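Local coordinates for protein CurM Sulfotransferase (Moorea producta, PDB 4GBM) that probably transfers a sulfonate group from PAPS to a chain intermediate of curacin biosynthesis, as the sulfotransferase domain of a polyketide synthase module, at residues 66-71 with 138-143; 119-124 with 151-156. The protein carries 2 engineered substitutions. All blocks are in the same frame, centred on the assembly; numbering follows the deposited sequence.

Contact 1: residues 66-71 with 138-143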
ATOM      1  N   LEU A  66      11.043   2.351   2.966  1.00 11.37           N
ATOM      2  CA  LEU A  66      11.985   2.105   4.060  1.00 12.06           C
ATOM      3  C   LEU A  66      12.105   0.614   4.376  1.00 11.59           C
ATOM      4  O   LEU A  66      13.215   0.076   4.441  1.00 12.17           O
ATOM      5  CB  LEU A  66      11.554   2.871   5.314  1.00 11.42           C
ATOM      6  CG  LEU A  66      11.623   4.404   5.278  1.00 12.80           C
ATOM      7  CD1 LEU A  66      10.959   4.972   6.516  1.00 12.85           C
ATOM      8  CD2 LEU A  66      13.064   4.894   5.172  1.00 15.88           C
ATOM      9  N   LEU A  67      10.955  -0.045   4.536  1.00 11.35           N
ATOM     10  CA  LEU A  67      10.900  -1.434   5.007  1.00 12.84           C
ATOM     11  C   LEU A  67      11.823  -2.440   4.289  1.00 14.56           C
ATOM     12  O   LEU A  67      12.361  -3.333   4.945  1.00 16.98           O
ATOM     13  CB  LEU A  67       9.452  -1.950   5.034  1.00 11.89           C
ATOM     14  CG  LEU A  67       9.180  -3.214   5.856  1.00 13.69           C
ATOM     15  CD1 LEU A  67       9.491  -3.001   7.345  1.00 18.16           C
ATOM     16  CD2 LEU A  67       7.739  -3.645   5.655  1.00 13.84           C
ATOM     17  N   PRO A  68      12.023  -2.306   2.956  1.00 14.62           N
ATOM     18  CA  PRO A  68      12.900  -3.279   2.289  1.00 16.17           C
ATOM     19  C   PRO A  68      14.402  -3.167   2.609  1.00 17.01           C
ATOM     20  O   PRO A  68      15.167  -4.058   2.230  1.00 19.51           O
ATOM     21  CB  PRO A  68      12.673  -2.993   0.796  1.00 15.16           C
ATOM     22  CG  PRO A  68      11.371  -2.268   0.732  1.00 15.56           C
ATOM     23  CD  PRO A  68      11.352  -1.434   1.974  1.00 14.65           C
ATOM     24  N   PHE A  69      14.822  -2.104   3.299  1.00 15.83           N
ATOM     25  CA  PHE A  69      16.254  -1.811   3.481  1.00 16.80           C
ATOM     26  C   PHE A  69      16.700  -1.826   4.938  1.00 17.39           C
ATOM     27  O   PHE A  69      15.899  -1.576   5.840  1.00 17.85           O
ATOM     28  CB  PHE A  69      16.594  -0.460   2.854  1.00 17.36           C
ATOM     29  CG  PHE A  69      16.154  -0.336   1.426  1.00 15.48           C
ATOM     30  CD1 PHE A  69      16.857  -0.986   0.412  1.00 20.47           C
ATOM     31  CD2 PHE A  69      15.029   0.406   1.093  1.00 15.08           C
ATOM     32  CE1 PHE A  69      16.446  -0.887  -0.909  1.00 18.91           C
ATOM     33  CE2 PHE A  69      14.615   0.514  -0.231  1.00 15.43           C
ATOM     34  CZ  PHE A  69      15.326  -0.136  -1.231  1.00 17.42           C
ATOM     35  N   ASN A  70      17.980  -2.117   5.167  1.00 17.86           N
ATOM     36  CA  ASN A  70      18.519  -2.098   6.525  1.00 18.85           C
ATOM     37  C   ASN A  70      19.044  -0.731   6.950  1.00 17.96           C
ATOM     38  O   ASN A  70      18.912  -0.349   8.113  1.00 18.11           O
ATOM     39  CB  ASN A  70      19.612  -3.159   6.699  1.00 21.36           C
ATOM     40  CG  ASN A  70      19.063  -4.576   6.647  1.00 25.36           C
ATOM     41  OD1 ASN A  70      17.999  -4.865   7.198  1.00 32.57           O
ATOM     42  ND2 ASN A  70      19.792  -5.466   5.986  1.00 31.04           N
ATOM     43  N   THR A  71      19.650  -0.006   6.014  1.00 17.53           N
ATOM     44  CA  THR A  71      20.269   1.291   6.311  1.00 18.32           C
ATOM     45  C   THR A  71      19.921   2.320   5.241  1.00 16.35           C
ATOM     46  O   THR A  71      19.553   1.961   4.126  1.00 16.80           O
ATOM     47  CB  THR A  71      21.805   1.202   6.379  1.00 20.10           C
ATOM     48  OG1 THR A  71      22.319   0.897   5.075  1.00 23.79           O
ATOM     49  CG2 THR A  71      22.266   0.159   7.396  1.00 23.86           C
ATOM     50  N   PRO A 138       2.215  -2.001  -2.197  1.00 10.58           N
ATOM     51  CA  PRO A 138       1.930  -3.328  -2.749  1.00 12.05           C
ATOM     52  C   PRO A 138       3.183  -4.190  -2.912  1.00 14.02           C
ATOM     53  O   PRO A 138       3.086  -5.421  -2.997  1.00 16.20           O
ATOM     54  CB  PRO A 138       1.311  -3.018  -4.118  1.00 13.60           C
ATOM     55  CG  PRO A 138       0.769  -1.665  -3.992  1.00 14.86           C
ATOM     56  CD  PRO A 138       1.733  -0.927  -3.080  1.00 12.07           C
ATOM     57  N   THR A 139       4.355  -3.563  -2.922  1.00 12.51           N
ATOM     58  CA  THR A 139       5.589  -4.309  -3.143  1.00 13.32           C
ATOM     59  C   THR A 139       5.990  -5.189  -1.946  1.00 12.04           C
ATOM     60  O   THR A 139       6.743  -6.160  -2.122  1.00 13.32           O
ATOM     61  CB  THR A 139       6.759  -3.392  -3.555  1.00 15.48           C
ATOM     62  OG1 THR A 139       7.091  -2.528  -2.474  1.00 17.86           O
ATOM     63  CG2 THR A 139       6.388  -2.566  -4.772  1.00 16.51           C
ATOM     64  N   TYR A 140       5.488  -4.870  -0.746  1.00 10.56           N
ATOM     65  CA  TYR A 140       5.838  -5.655   0.458  1.00 11.18           C
ATOM     66  C   TYR A 140       5.456  -7.124   0.293  1.00 12.39           C
ATOM     67  O   TYR A 140       6.204  -8.014   0.695  1.00 13.26           O
ATOM     68  CB  TYR A 140       5.162  -5.112   1.722  1.00 11.29           C
ATOM     69  CG  TYR A 140       5.517  -3.691   2.098  1.00 10.78           C
ATOM     70  CD1 TYR A 140       6.718  -3.103   1.681  1.00  9.15           C
ATOM     71  CD2 TYR A 140       4.656  -2.940   2.902  1.00 11.30           C
ATOM     72  CE1 TYR A 140       7.033  -1.785   2.048  1.00  9.08           C
ATOM     73  CE2 TYR A 140       4.957  -1.629   3.260  1.00 11.38           C
ATOM     74  CZ  TYR A 140       6.152  -1.065   2.831  1.00 10.99           C
ATOM     75  OH  TYR A 140       6.448   0.232   3.184  1.00 11.02           O
ATOM     76  N   ALA A 141       4.295  -7.358  -0.321  1.00 12.39           N
ATOM     77  CA  ALA A 141       3.751  -8.707  -0.469  1.00 12.01           C
ATOM     78  C   ALA A 141       4.503  -9.558  -1.484  1.00 13.03           C
ATOM     79  O   ALA A 141       4.304 -10.765  -1.545  1.00 13.09           O
ATOM     80  CB  ALA A 141       2.281  -8.638  -0.828  1.00 11.19           C
ATOM     81  N   MET A 142       5.379  -8.933  -2.267  1.00 13.64           N
ATOM     82  CA  MET A 142       6.152  -9.652  -3.278  0.60 16.12           C
ATOM     83  C   MET A 142       7.321 -10.436  -2.691  1.00 16.65           C
ATOM     84  O   MET A 142       7.861 -11.329  -3.343  1.00 18.98           O
ATOM     85  CB  MET A 142       6.648  -8.688  -4.358  0.60 16.96           C
ATOM     86  CG  MET A 142       5.528  -8.016  -5.128  0.60 20.68           C
ATOM     87  SD  MET A 142       4.513  -9.205  -6.024  0.60 28.43           S
ATOM     88  CE  MET A 142       5.562  -9.595  -7.425  0.60 29.16           C
ATOM     89  N   GLU A 143       7.708 -10.105  -1.462  1.00 15.96           N
ATOM     90  CA  GLU A 143       8.850 -10.754  -0.817  1.00 17.69           C
ATOM     91  C   GLU A 143       8.537 -11.130   0.627  1.00 15.90           C
ATOM     92  O   GLU A 143       8.407 -10.245   1.477  1.00 14.70           O
ATOM     93  CB  GLU A 143      10.086  -9.841  -0.846  1.00 19.46           C
ATOM     94  CG  GLU A 143      10.679  -9.571  -2.232  1.00 25.21           C
ATOM     95  CD  GLU A 143      11.291 -10.804  -2.888  1.00 31.29           C
ATOM     96  OE1 GLU A 143      11.454 -10.787  -4.129  1.00 35.17           O
ATOM     97  OE2 GLU A 143      11.609 -11.789  -2.181  1.00 32.42           O
TER
HETATM   98  O   HOH W   1       8.520   1.559   4.073  1.00 11.33           O
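Leu67 sets one methyl squarely over the ring of Tyr140: CD2 of Leu67 stands 3.9 Å from the centroid of the Tyr140 ring and only 2° off its normal, a CH-pi contact. With CG of Leu67 anti to the backbone N (chi1 -163°), the branch runs across the tyrosine at about a right angle, and CB of Leu67 closes on the rim at CE1 of Tyr140, 3.8 Å away. This is the tight, buried part. Pro68 makes the looser side: its CD approaches CE1 of Tyr140 obliquely at 4.3 Å, and the proline is partly exposed, with its side chain about 5 Å from a bound zinc ion. At the phenol end the contact turns polar. A water donates to OH of Tyr140 at 2.6 Å and accepts from N of Leu66 at 2.9 Å, while Asp135 also hydrogen-bonds the hydroxyl, which therefore has two partners. A type I turn, closed by the bond from N of Phe69 to O of Leu66 (2.9 Å), shapes the loop. That loop links strand 58-59 to helix 72-78, whereas Tyr140 follows strand 132-136; Ile146 of helix 144-153 touches both Leu67 and Tyr140, and Tyr121 of helix 117-128 packs on Leu67.

Contact 2: residues 119-124 with 151-156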
ATOM      1  N   GLN A 119      15.861   3.338  12.934  1.00 12.80           N
ATOM      2  CA  GLN A 119      16.054   4.687  13.485  1.00 13.35           C
ATOM      3  C   GLN A 119      15.216   5.729  12.755  1.00 13.21           C
ATOM      4  O   GLN A 119      14.684   6.650  13.378  1.00 14.02           O
ATOM      5  CB  GLN A 119      17.527   5.090  13.458  1.00 13.72           C
ATOM      6  CG  GLN A 119      18.358   4.455  14.552  1.00 15.00           C
ATOM      7  CD  GLN A 119      19.834   4.736  14.369  1.00 19.86           C
ATOM      8  OE1 GLN A 119      20.418   4.400  13.343  1.00 17.49           O
ATOM      9  NE2 GLN A 119      20.443   5.373  15.365  1.00 25.07           N
ATOM     10  N   VAL A 120      15.089   5.586  11.436  1.00 12.77           N
ATOM     11  CA  VAL A 120      14.306   6.546  10.658  1.00 11.84           C
ATOM     12  C   VAL A 120      12.820   6.394  10.974  1.00 11.52           C
ATOM     13  O   VAL A 120      12.115   7.387  11.165  1.00 12.13           O
ATOM     14  CB  VAL A 120      14.605   6.440   9.141  1.00 12.45           C
ATOM     15  CG1 VAL A 120      13.691   7.360   8.333  1.00 12.77           C
ATOM     16  CG2 VAL A 120      16.059   6.801   8.893  1.00 14.19           C
ATOM     17  N   TYR A 121      12.349   5.153  11.061  1.00 10.38           N
ATOM     18  CA  TYR A 121      10.979   4.916  11.501  1.00 10.70           C
ATOM     19  C   TYR A 121      10.722   5.523  12.888  1.00 11.34           C
ATOM     20  O   TYR A 121       9.667   6.115  13.117  1.00 12.12           O
ATOM     21  CB  TYR A 121      10.661   3.428  11.521  1.00 11.43           C
ATOM     22  CG  TYR A 121      10.073   2.832  10.256  1.00 10.19           C
ATOM     23  CD1 TYR A 121      10.713   1.772   9.621  1.00 12.12           C
ATOM     24  CD2 TYR A 121       8.843   3.276   9.732  1.00 10.81           C
ATOM     25  CE1 TYR A 121      10.177   1.182   8.488  1.00 12.93           C
ATOM     26  CE2 TYR A 121       8.295   2.679   8.589  1.00 10.91           C
ATOM     27  CZ  TYR A 121       8.967   1.631   7.982  1.00 11.77           C
ATOM     28  OH  TYR A 121       8.451   1.016   6.858  1.00 13.53           O
ATOM     29  N   GLY A 122      11.677   5.372  13.803  1.00 12.09           N
ATOM     30  CA  GLY A 122      11.545   5.929  15.150  1.00 13.59           C
ATOM     31  C   GLY A 122      11.419   7.444  15.127  1.00 14.96           C
ATOM     32  O   GLY A 122      10.614   8.028  15.869  1.00 15.93           O
ATOM     33  N   MET A 123      12.215   8.072  14.265  1.00 14.58           N
ATOM     34  CA  MET A 123      12.165   9.515  14.014  1.00 15.58           C
ATOM     35  C   MET A 123      10.819   9.949  13.431  1.00 15.55           C
ATOM     36  O   MET A 123      10.262  10.969  13.832  1.00 17.00           O
ATOM     37  CB  MET A 123      13.300   9.905  13.065  1.00 16.68           C
ATOM     38  CG  MET A 123      13.410  11.382  12.728  1.00 20.69           C
ATOM     39  SD  MET A 123      14.741  11.665  11.545  1.00 22.96           S
ATOM     40  CE  MET A 123      16.075  10.766  12.327  1.00 20.56           C
ATOM     41  N   LEU A 124      10.297   9.180  12.483  1.00 14.97           N
ATOM     42  CA  LEU A 124       8.975   9.479  11.933  1.00 15.05           C
ATOM     43  C   LEU A 124       7.907   9.375  13.014  1.00 15.49           C
ATOM     44  O   LEU A 124       7.059  10.265  13.133  1.00 14.97           O
ATOM     45  CB  LEU A 124       8.628   8.559  10.762  1.00 15.44           C
ATOM     46  CG  LEU A 124       9.437   8.723   9.472  1.00 18.09           C
ATOM     47  CD1 LEU A 124       8.972   7.726   8.420  1.00 20.85           C
ATOM     48  CD2 LEU A 124       9.327  10.148   8.939  1.00 21.25           C
ATOM     49  N   GLU A 151       7.616  -7.405  11.337  1.00 12.75           N
ATOM     50  CA  GLU A 151       7.530  -8.033  12.651  1.00 12.05           C
ATOM     51  C   GLU A 151       8.850  -7.977  13.413  1.00 12.98           C
ATOM     52  O   GLU A 151       8.866  -8.086  14.641  1.00 14.07           O
ATOM     53  CB  GLU A 151       7.034  -9.479  12.518  1.00 12.12           C
ATOM     54  CG  GLU A 151       5.561  -9.562  12.117  1.00 12.28           C
ATOM     55  CD  GLU A 151       4.639  -9.050  13.218  1.00 13.46           C
ATOM     56  OE1 GLU A 151       4.525  -9.730  14.261  1.00 16.27           O
ATOM     57  OE2 GLU A 151       4.037  -7.965  13.045  1.00 13.75           O
ATOM     58  N   ALA A 152       9.951  -7.806  12.688  1.00 13.08           N
ATOM     59  CA  ALA A 152      11.265  -7.696  13.320  1.00 13.04           C
ATOM     60  C   ALA A 152      11.514  -6.302  13.881  1.00 13.13           C
ATOM     61  O   ALA A 152      12.195  -6.153  14.901  1.00 14.96           O
ATOM     62  CB  ALA A 152      12.367  -8.080  12.341  1.00 14.58           C
ATOM     63  N   LEU A 153      10.959  -5.288  13.220  1.00 12.54           N
ATOM     64  CA  LEU A 153      11.222  -3.897  13.589  1.00 12.55           C
ATOM     65  C   LEU A 153      10.209  -3.322  14.570  1.00 12.43           C
ATOM     66  O   LEU A 153      10.539  -2.421  15.347  1.00 13.26           O
ATOM     67  CB  LEU A 153      11.266  -3.008  12.339  1.00 12.98           C
ATOM     68  CG  LEU A 153      12.386  -3.244  11.321  1.00 16.93           C
ATOM     69  CD1 LEU A 153      12.280  -2.244  10.177  1.00 20.93           C
ATOM     70  CD2 LEU A 153      13.761  -3.185  11.966  1.00 23.30           C
ATOM     71  N   PHE A 154       8.983  -3.833  14.508  1.00 11.84           N
ATOM     72  CA  PHE A 154       7.850  -3.281  15.244  1.00 11.27           C
ATOM     73  C   PHE A 154       7.189  -4.347  16.093  1.00 11.52           C
ATOM     74  O   PHE A 154       7.141  -5.522  15.704  1.00 12.77           O
ATOM     75  CB  PHE A 154       6.781  -2.744  14.284  1.00 11.17           C
ATOM     76  CG  PHE A 154       7.255  -1.642  13.376  1.00  9.70           C
ATOM     77  CD1 PHE A 154       7.241  -0.323  13.809  1.00 11.54           C
ATOM     78  CD2 PHE A 154       7.698  -1.922  12.079  1.00 10.99           C
ATOM     79  CE1 PHE A 154       7.673   0.710  12.974  1.00 11.87           C
ATOM     80  CE2 PHE A 154       8.131  -0.885  11.235  1.00 11.00           C
ATOM     81  CZ  PHE A 154       8.110   0.430  11.697  1.00 10.23           C
ATOM     82  N   ALA A 155       6.645  -3.929  17.232  1.00 11.74           N
ATOM     83  CA  ALA A 155       5.888  -4.820  18.089  1.00 13.10           C
ATOM     84  C   ALA A 155       4.385  -4.569  17.988  1.00 12.14           C
ATOM     85  O   ALA A 155       3.931  -3.431  18.105  1.00 14.46           O
ATOM     86  CB  ALA A 155       6.359  -4.675  19.534  1.00 12.93           C
ATOM     87  N   ASN A 156       3.631  -5.650  17.774  1.00 12.23           N
ATOM     88  CA  ASN A 156       2.164  -5.648  17.761  0.60 13.29           C
ATOM     89  C   ASN A 156       1.522  -4.730  16.726  1.00 12.17           C
ATOM     90  O   ASN A 156       0.462  -4.140  16.955  1.00 13.57           O
ATOM     91  CB  ASN A 156       1.598  -5.417  19.169  0.60 15.39           C
ATOM     92  CG  ASN A 156       1.951  -6.540  20.125  0.60 18.16           C
ATOM     93  OD1 ASN A 156       2.937  -6.456  20.860  0.60 21.89           O
ATOM     94  ND2 ASN A 156       1.164  -7.614  20.098  0.60 23.15           N
TER
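Phe154 drives its ring edge into the face of Tyr121, giving a T-shaped pair with planes at 79° and ring centroids 4.8 Å apart. The leading atom is CZ of Phe154, which lies over the centre of the tyrosine ring and comes within 3.4 Å of CG of Tyr121. CE2 of Phe154 makes a flanking contact, 4.0 Å from CE1 of Tyr121. Placing CG of Phe154 anti to its own carbonyl carbon (chi1 -60°) sends the ring across to the helix, where the two side chains meet nearly perpendicularly. Leu153 adds a lighter touch: its CD1 reaches CD1 of Tyr121 at 4.3 Å from an oblique direction. No hydrogen bond joins the two segments, and the cohesion is apolar and aromatic. The hydroxyl of Tyr121 is instead hydrogen-bonded to Asp135, which ties the far end of the ring to strand 132-136, and Leu31 of strand 31-32 touches both aromatic residues. This is buried packing near the periphery of the sulfotransferase alpha/beta fold, built on the parallel sheet of the P-loop clan: helix 117-128 is wedged against the junction where helix 144-153 passes into the short strand 154-155.

How the contacts relate
Contacts 1 and 2 have centres 13 Å apart and form one continuous packed region. Their segments alternate along the chain, in the order 66-71, 119-124, 138-143, 151-156, so neither contact is a separate local unit. Direct packing joins them: CB of Leu66 lies 3.8 Å from CE1 of Tyr121, and CD1 of Leu67 lies 4.0 Å from CD1 of Leu153. Helix 144-153 starts just after 138-143 and ends within 151-156, connecting the contacts. The side chain of Tyr140 in contact 1 lies about 12 Å from the bound adenosine-3'-5'-diphosphate. Loops and helices are thus tied to strand 132-136 through Asp135, whose OD1 and OD2 hydrogen-bond the hydroxyls of Tyr121 and Tyr140 respectively.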